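PDB 4CRQ: endo-1,3-beta-glucanase, family GH16 from Zobellia galactanivorans, which probably hydrolyses internal beta-1,3-glucosidic bonds of laminarin through the GH16 catalytic module, the part of the longer protein described here. Local coordinates for residues Asp13-Asp18 and Ala67-Gln72; Ile198-Ala203 and Asp225-Tyr230. The protein carries 1 engineered substitution. All blocks are in the same frame, centred on the assembly; numbering follows the deposited sequence.

Contact 1: Asp13-Asp18 and Ala67-Gln72. With ACT (acetate ion), chain F.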
loop_
_atom_site.group_PDB
_atom_site.type_symbol
_atom_site.label_atom_id
_atom_site.label_comp_id
_atom_site.label_asym_id
_atom_site.label_seq_id
_atom_site.Cartn_x
_atom_site.Cartn_y
_atom_site.Cartn_z
ATOM N N ASP A 13 1.612 -13.541 -16.640
ATOM C CA ASP A 13 0.407 -13.757 -17.476
ATOM C C ASP A 13 -0.899 -13.679 -16.706
ATOM O O ASP A 13 -1.981 -13.524 -17.315
ATOM C CB ASP A 13 0.518 -15.110 -18.194
ATOM C CG ASP A 13 1.611 -15.133 -19.266
ATOM O OD1 ASP A 13 1.501 -14.376 -20.264
ATOM O OD2 ASP A 13 2.579 -15.919 -19.116
ATOM N N GLY A 14 -0.793 -13.797 -15.383
ATOM C CA GLY A 14 -1.929 -13.670 -14.497
ATOM C C GLY A 14 -1.503 -13.270 -13.106
ATOM O O GLY A 14 -0.297 -13.076 -12.818
ATOM N N ILE A 15 -2.503 -13.136 -12.242
ATOM C CA ILE A 15 -2.290 -12.752 -10.849
ATOM C C ILE A 15 -1.921 -14.041 -10.127
ATOM O O ILE A 15 -2.578 -15.092 -10.347
ATOM C CB ILE A 15 -3.515 -12.004 -10.257
ATOM C CG1 ILE A 15 -3.725 -10.690 -11.054
ATOM C CG2 ILE A 15 -3.332 -11.755 -8.756
ATOM C CD1 ILE A 15 -4.888 -9.787 -10.669
ATOM N N GLY A 16 -0.887 -13.984 -9.288
ATOM C CA GLY A 16 -0.416 -15.190 -8.581
ATOM C C GLY A 16 -1.378 -15.708 -7.518
ATOM O O GLY A 16 -2.372 -15.045 -7.216
ATOM N N PRO A 17 -1.067 -16.883 -6.929
ATOM C CA PRO A 17 -1.988 -17.592 -6.011
ATOM C C PRO A 17 -2.115 -16.986 -4.593
ATOM O O PRO A 17 -2.973 -17.478 -3.808
ATOM C CB PRO A 17 -1.391 -19.012 -5.956
ATOM C CG PRO A 17 0.061 -18.799 -6.186
ATOM C CD PRO A 17 0.194 -17.628 -7.132
ATOM N N ASP A 18 -1.300 -15.967 -4.275
ATOM C CA ASP A 18 -1.249 -15.455 -2.880
ATOM C C ASP A 18 -2.067 -14.202 -2.601
ATOM O O ASP A 18 -1.964 -13.625 -1.533
ATOM C CB ASP A 18 0.220 -15.317 -2.432
ATOM C CG ASP A 18 0.932 -16.637 -2.463
ATOM O OD1 ASP A 18 0.397 -17.593 -1.862
ATOM O OD2 ASP A 18 2.004 -16.738 -3.095
ATOM N N ALA A 67 -9.685 -1.518 -7.350
ATOM C CA ALA A 67 -9.351 -2.799 -6.740
ATOM C C ALA A 67 -8.452 -2.634 -5.536
ATOM O O ALA A 67 -7.696 -1.674 -5.444
ATOM C CB ALA A 67 -8.687 -3.724 -7.749
ATOM N N ARG A 68 -8.574 -3.585 -4.616
ATOM C CA ARG A 68 -7.769 -3.682 -3.410
ATOM C C ARG A 68 -7.483 -5.166 -3.204
ATOM O O ARG A 68 -8.409 -5.987 -3.169
ATOM C CB ARG A 68 -8.495 -3.069 -2.199
ATOM C CG ARG A 68 -7.770 -3.276 -0.863
ATOM C CD ARG A 68 -8.374 -2.368 0.210
ATOM N NE ARG A 68 -8.021 -2.784 1.575
ATOM C CZ ARG A 68 -7.992 -1.971 2.643
ATOM N NH1 ARG A 68 -8.255 -0.661 2.509
ATOM N NH2 ARG A 68 -7.680 -2.465 3.834
ATOM N N MET A 69 -6.198 -5.500 -3.073
ATOM C CA MET A 69 -5.732 -6.880 -2.974
ATOM C C MET A 69 -4.808 -7.053 -1.792
ATOM O O MET A 69 -4.084 -6.130 -1.466
ATOM C CB MET A 69 -4.902 -7.178 -4.215
ATOM C CG MET A 69 -5.599 -7.069 -5.536
ATOM S SD MET A 69 -4.381 -6.890 -6.857
ATOM C CE MET A 69 -3.470 -8.456 -6.847
ATOM N N LYS A 70 -4.807 -8.223 -1.156
ATOM C CA LYS A 70 -3.960 -8.469 0.015
ATOM C C LYS A 70 -3.475 -9.901 0.001
ATOM O O LYS A 70 -4.127 -10.752 -0.614
ATOM C CB LYS A 70 -4.755 -8.126 1.312
ATOM C CG LYS A 70 -5.990 -9.007 1.502
ATOM C CD LYS A 70 -6.841 -8.641 2.714
ATOM C CE LYS A 70 -8.064 -9.543 2.796
ATOM N NZ LYS A 70 -8.867 -9.271 4.024
ATOM N N THR A 71 -2.350 -10.159 0.682
ATOM C CA THR A 71 -1.837 -11.521 0.791
ATOM C C THR A 71 -2.260 -12.158 2.126
ATOM O O THR A 71 -1.770 -13.240 2.472
ATOM C CB THR A 71 -0.296 -11.579 0.642
ATOM O OG1 THR A 71 0.336 -10.923 1.745
ATOM C CG2 THR A 71 0.152 -10.935 -0.656
ATOM N N GLN A 72 -3.146 -11.491 2.881
ATOM C CA GLN A 72 -3.610 -12.013 4.181
ATOM C C GLN A 72 -4.044 -13.485 4.132
ATOM O O GLN A 72 -4.865 -13.844 3.273
ATOM C CB GLN A 72 -4.714 -11.119 4.750
ATOM C CG GLN A 72 -5.215 -11.543 6.128
ATOM C CD GLN A 72 -6.273 -10.597 6.645
ATOM O OE1 GLN A 72 -6.973 -9.950 5.857
ATOM N NE2 GLN A 72 -6.396 -10.499 7.969
HETATM C C ACT F . -8.199 -5.905 5.698
HETATM O O ACT F . -8.218 -5.341 4.584
HETATM O OXT ACT F . -8.748 -7.007 5.982
HETATM C CH3 ACT F . -7.462 -5.191 6.760
#

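Contact 2: Ile198-Ala203 and Asp225-Tyr230. With CA (calcium ion), chain C.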
loop_
_atom_site.group_PDB
_atom_site.type_symbol
_atom_site.label_atom_id
_atom_site.label_comp_id
_atom_site.label_asym_id
_atom_site.label_seq_id
_atom_site.Cartn_x
_atom_site.Cartn_y
_atom_site.Cartn_z
ATOM N N ILE A 198 0.903 -8.201 2.814
ATOM C CA ILE A 198 1.041 -7.082 1.864
ATOM C C ILE A 198 -0.310 -6.697 1.226
ATOM O O ILE A 198 -1.158 -7.608 0.992
ATOM C CB ILE A 198 2.051 -7.488 0.768
ATOM C CG1 ILE A 198 3.449 -7.677 1.387
ATOM C CG2 ILE A 198 2.142 -6.433 -0.367
ATOM C CD1 ILE A 198 4.485 -8.366 0.490
ATOM N N LEU A 199 -0.484 -5.400 0.928
ATOM C CA LEU A 199 -1.668 -4.890 0.224
ATOM C C LEU A 199 -1.253 -3.964 -0.903
ATOM O O LEU A 199 -0.228 -3.256 -0.814
ATOM C CB LEU A 199 -2.591 -4.088 1.173
ATOM C CG LEU A 199 -3.083 -4.810 2.446
ATOM C CD1 LEU A 199 -2.200 -4.479 3.639
ATOM C CD2 LEU A 199 -4.514 -4.419 2.779
ATOM N N LEU A 200 -2.069 -3.988 -1.963
ATOM C CA LEU A 200 -1.993 -3.032 -3.073
ATOM C C LEU A 200 -3.391 -2.532 -3.333
ATOM O O LEU A 200 -4.350 -3.326 -3.362
ATOM C CB LEU A 200 -1.467 -3.724 -4.345
ATOM C CG LEU A 200 0.026 -4.033 -4.379
ATOM C CD1 LEU A 200 0.271 -5.004 -5.519
ATOM C CD2 LEU A 200 0.888 -2.774 -4.528
ATOM N N ASN A 201 -3.527 -1.228 -3.564
ATOM C CA ASN A 201 -4.854 -0.677 -3.917
ATOM C C ASN A 201 -4.741 0.659 -4.578
ATOM O O ASN A 201 -3.664 1.304 -4.543
ATOM C CB ASN A 201 -5.750 -0.504 -2.653
ATOM C CG ASN A 201 -5.258 0.641 -1.741
ATOM O OD1 ASN A 201 -4.263 0.472 -1.039
ATOM N ND2 ASN A 201 -5.930 1.803 -1.767
ATOM N N MET A 202 -5.854 1.103 -5.172
ATOM C CA MET A 202 -5.929 2.514 -5.544
ATOM C C MET A 202 -7.302 3.039 -5.117
ATOM O O MET A 202 -8.327 2.621 -5.685
ATOM C CB MET A 202 -5.666 2.779 -7.030
ATOM C CG MET A 202 -5.615 4.301 -7.326
ATOM S SD MET A 202 -4.740 4.675 -8.876
ATOM C CE MET A 202 -5.560 3.615 -10.084
ATOM N N ALA A 203 -7.332 3.926 -4.115
ATOM C CA ALA A 203 -8.575 4.534 -3.660
ATOM C C ALA A 203 -8.892 5.756 -4.537
ATOM O O ALA A 203 -8.001 6.277 -5.245
ATOM C CB ALA A 203 -8.491 4.916 -2.183
ATOM N N ASP A 225 4.733 -3.901 -11.901
ATOM C CA ASP A 225 5.514 -4.875 -12.665
ATOM C C ASP A 225 5.745 -6.121 -11.796
ATOM O O ASP A 225 5.652 -7.260 -12.301
ATOM C CB ASP A 225 6.821 -4.205 -13.103
ATOM C CG ASP A 225 7.691 -5.077 -14.010
ATOM O OD1 ASP A 225 7.257 -6.187 -14.486
ATOM O OD2 ASP A 225 8.857 -4.649 -14.256
ATOM N N TYR A 226 6.047 -5.944 -10.515
ATOM C CA TYR A 226 6.256 -7.099 -9.637
ATOM C C TYR A 226 6.240 -6.655 -8.217
ATOM O O TYR A 226 6.420 -5.445 -7.950
ATOM C CB TYR A 226 7.605 -7.815 -9.932
ATOM C CG TYR A 226 8.851 -6.920 -9.894
ATOM C CD1 TYR A 226 9.378 -6.419 -8.662
ATOM C CD2 TYR A 226 9.529 -6.592 -11.089
ATOM C CE1 TYR A 226 10.539 -5.628 -8.625
ATOM C CE2 TYR A 226 10.692 -5.792 -11.064
ATOM C CZ TYR A 226 11.190 -5.316 -9.834
ATOM O OH TYR A 226 12.334 -4.557 -9.787
ATOM N N VAL A 227 6.017 -7.580 -7.300
ATOM C CA VAL A 227 6.267 -7.358 -5.865
ATOM C C VAL A 227 7.308 -8.431 -5.492
ATOM O O VAL A 227 7.139 -9.609 -5.880
ATOM C CB VAL A 227 5.012 -7.531 -4.982
ATOM C CG1 VAL A 227 5.367 -7.326 -3.491
ATOM C CG2 VAL A 227 3.879 -6.579 -5.422
ATOM N N ARG A 228 8.370 -8.055 -4.765
ATOM C CA ARG A 228 9.402 -9.012 -4.344
ATOM C C ARG A 228 9.732 -8.810 -2.889
ATOM O O ARG A 228 9.739 -7.649 -2.392
ATOM C CB ARG A 228 10.683 -8.887 -5.197
ATOM C CG ARG A 228 10.506 -9.275 -6.650
ATOM C CD ARG A 228 11.733 -8.929 -7.476
ATOM N NE ARG A 228 11.505 -9.235 -8.891
ATOM C CZ ARG A 228 12.282 -8.849 -9.901
ATOM N NH1 ARG A 228 13.394 -8.124 -9.690
ATOM N NH2 ARG A 228 11.943 -9.209 -11.139
ATOM N N VAL A 229 10.011 -9.930 -2.207
ATOM C CA VAL A 229 10.422 -9.891 -0.799
ATOM C C VAL A 229 11.717 -10.656 -0.670
ATOM O O VAL A 229 11.784 -11.824 -1.091
ATOM C CB VAL A 229 9.368 -10.479 0.176
ATOM C CG1 VAL A 229 9.893 -10.504 1.622
ATOM C CG2 VAL A 229 8.059 -9.679 0.078
ATOM N N TYR A 230 12.734 -10.007 -0.114
ATOM C CA TYR A 230 14.000 -10.610 0.205
ATOM C C TYR A 230 14.177 -10.655 1.717
ATOM O O TYR A 230 13.710 -9.750 2.421
ATOM C CB TYR A 230 15.156 -9.761 -0.339
ATOM C CG TYR A 230 15.210 -9.627 -1.842
ATOM C CD1 TYR A 230 14.427 -8.637 -2.510
ATOM C CD2 TYR A 230 16.027 -10.495 -2.625
ATOM C CE1 TYR A 230 14.471 -8.514 -3.895
ATOM C CE2 TYR A 230 16.078 -10.373 -4.021
ATOM C CZ TYR A 230 15.300 -9.381 -4.653
ATOM O OH TYR A 230 15.346 -9.272 -6.027
HETATM CA CA CA C . 6.200 -8.300 -14.422
HETATM O O HOH W 1 6.245 -10.385 -15.941
HETATM O O HOH W 2 8.331 -8.888 -13.675
HETATM O O HOH W 3 7.231 -8.033 -16.721
#

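Contact 1: Asp13-Asp18 and Ala67-Gln72
Ile15 meets Met69 tip to tip, its CG2 methyl 3.8 Å from Met69 CE. Ile15 directs that branch inward by setting CG2 anti to the backbone N, and a bend at the end of the Met69 chain (chi3 65°) brings CE round to it; Leu50 and Phe21 touch both residues. Further along, the backbone carbonyl of Asp18 lies over Thr71: Asp18 O is 3.1 Å from Thr71 CA, a CA-H...O contact with 148° at the hydrogen. This buried oxygen has no hydrogen-bond partner in the model. The side chains here bond elsewhere, Asp18 OD2 to Trp7 NE1 and Thr71 OG1 to Lys75 O and Ile198 N. Lys70 points away from the loop, its NZ 2.7 Å from Gln72 OE1 and nearly in line with that C=O (162°). An acetate, probably from the crystallisation liquor, accepts bonds from Lys70 NZ to OXT and Arg68 NH2 to O, both 3.0 Å. A leucine in place of Lys70 would probably leave Gln72 OE1 and acetate OXT without their ammonium donor, and the Gln72 amide freer to turn. Met69 thus faces the loop, Arg68 and Lys70 the other side, the alternation of a beta strand, here in the GH16 beta-sandwich (jelly-roll).

Contact 2: Ile198-Ala203 and Asp225-Tyr230
Leu200 and Val227 reach toward each other tip to tip, Leu200 CD1 lying 3.9 Å from Val227 CG2. Beside them Ile198 slides past Val229 in the opposite direction, with Ile198 CD1 3.8 Å from Val229 CG2. The same Ile198 methyl is also near the other valine, at 4.2 Å from Val227 CG1, so this one methyl reaches both valines of strand 220-231. Its reach comes from an extended chi2 of 167°. Val227 places CG1 anti to the backbone N (chi1 178°) and thereby offers one methyl to each partner, CG1 to Ile198 and CG2 to Leu200. All four residues are buried, and the contact is made by methyl groups alone. Further out, Phe98 packs on both Ile198 and Leu200, Ile82 on Ile198 and Val229, and Trp19 and Leu50 on Leu200. Within strand 220-231, Asp225 chelates the calcium ion through O and OD1, each at 2.4 Å; three waters and the backbone oxygens of Glu10 and Gly48 complete the site, while Asp225 OD2 forms a salt bridge with Arg85. On the face turned away from Ile198 and Leu200, the Arg228 guanidinium lies over the Tyr226 ring, its CZ 3.5 Å above the centre, and NH2 forms a salt bridge with Glu10. The segment axes are 10.4 Å apart and run nearly antiparallel (162°), as two facing layers of a beta-sandwich: strand 196-204 lies between strands 62-70 and 94-102, while strand 220-231 pairs with strands 4-9, 49-59 and 80-87.

How the contacts relate
From the N terminus, strand 4-9 leads past the calcium ligand Glu10 into loop 13-18, which contact 1 joins to the end of strand 62-70, closing a loop of 48 residues. Contact 2 comes later, closing a shorter excursion between strands 196-204 and 220-231. The two are in series, neither nested nor crossed, yet meet in space with centres 9 Å apart. Strands 62-70 and 196-204 are antiparallel neighbours, joined by probable hydrogen bonds from Thr71 N to Ile198 O (2.8 Å) and Met69 N to Leu200 O (2.9 Å). Together the contacts tie that strand pair to the N-terminal loop and to the calcium-bearing strand 220-231.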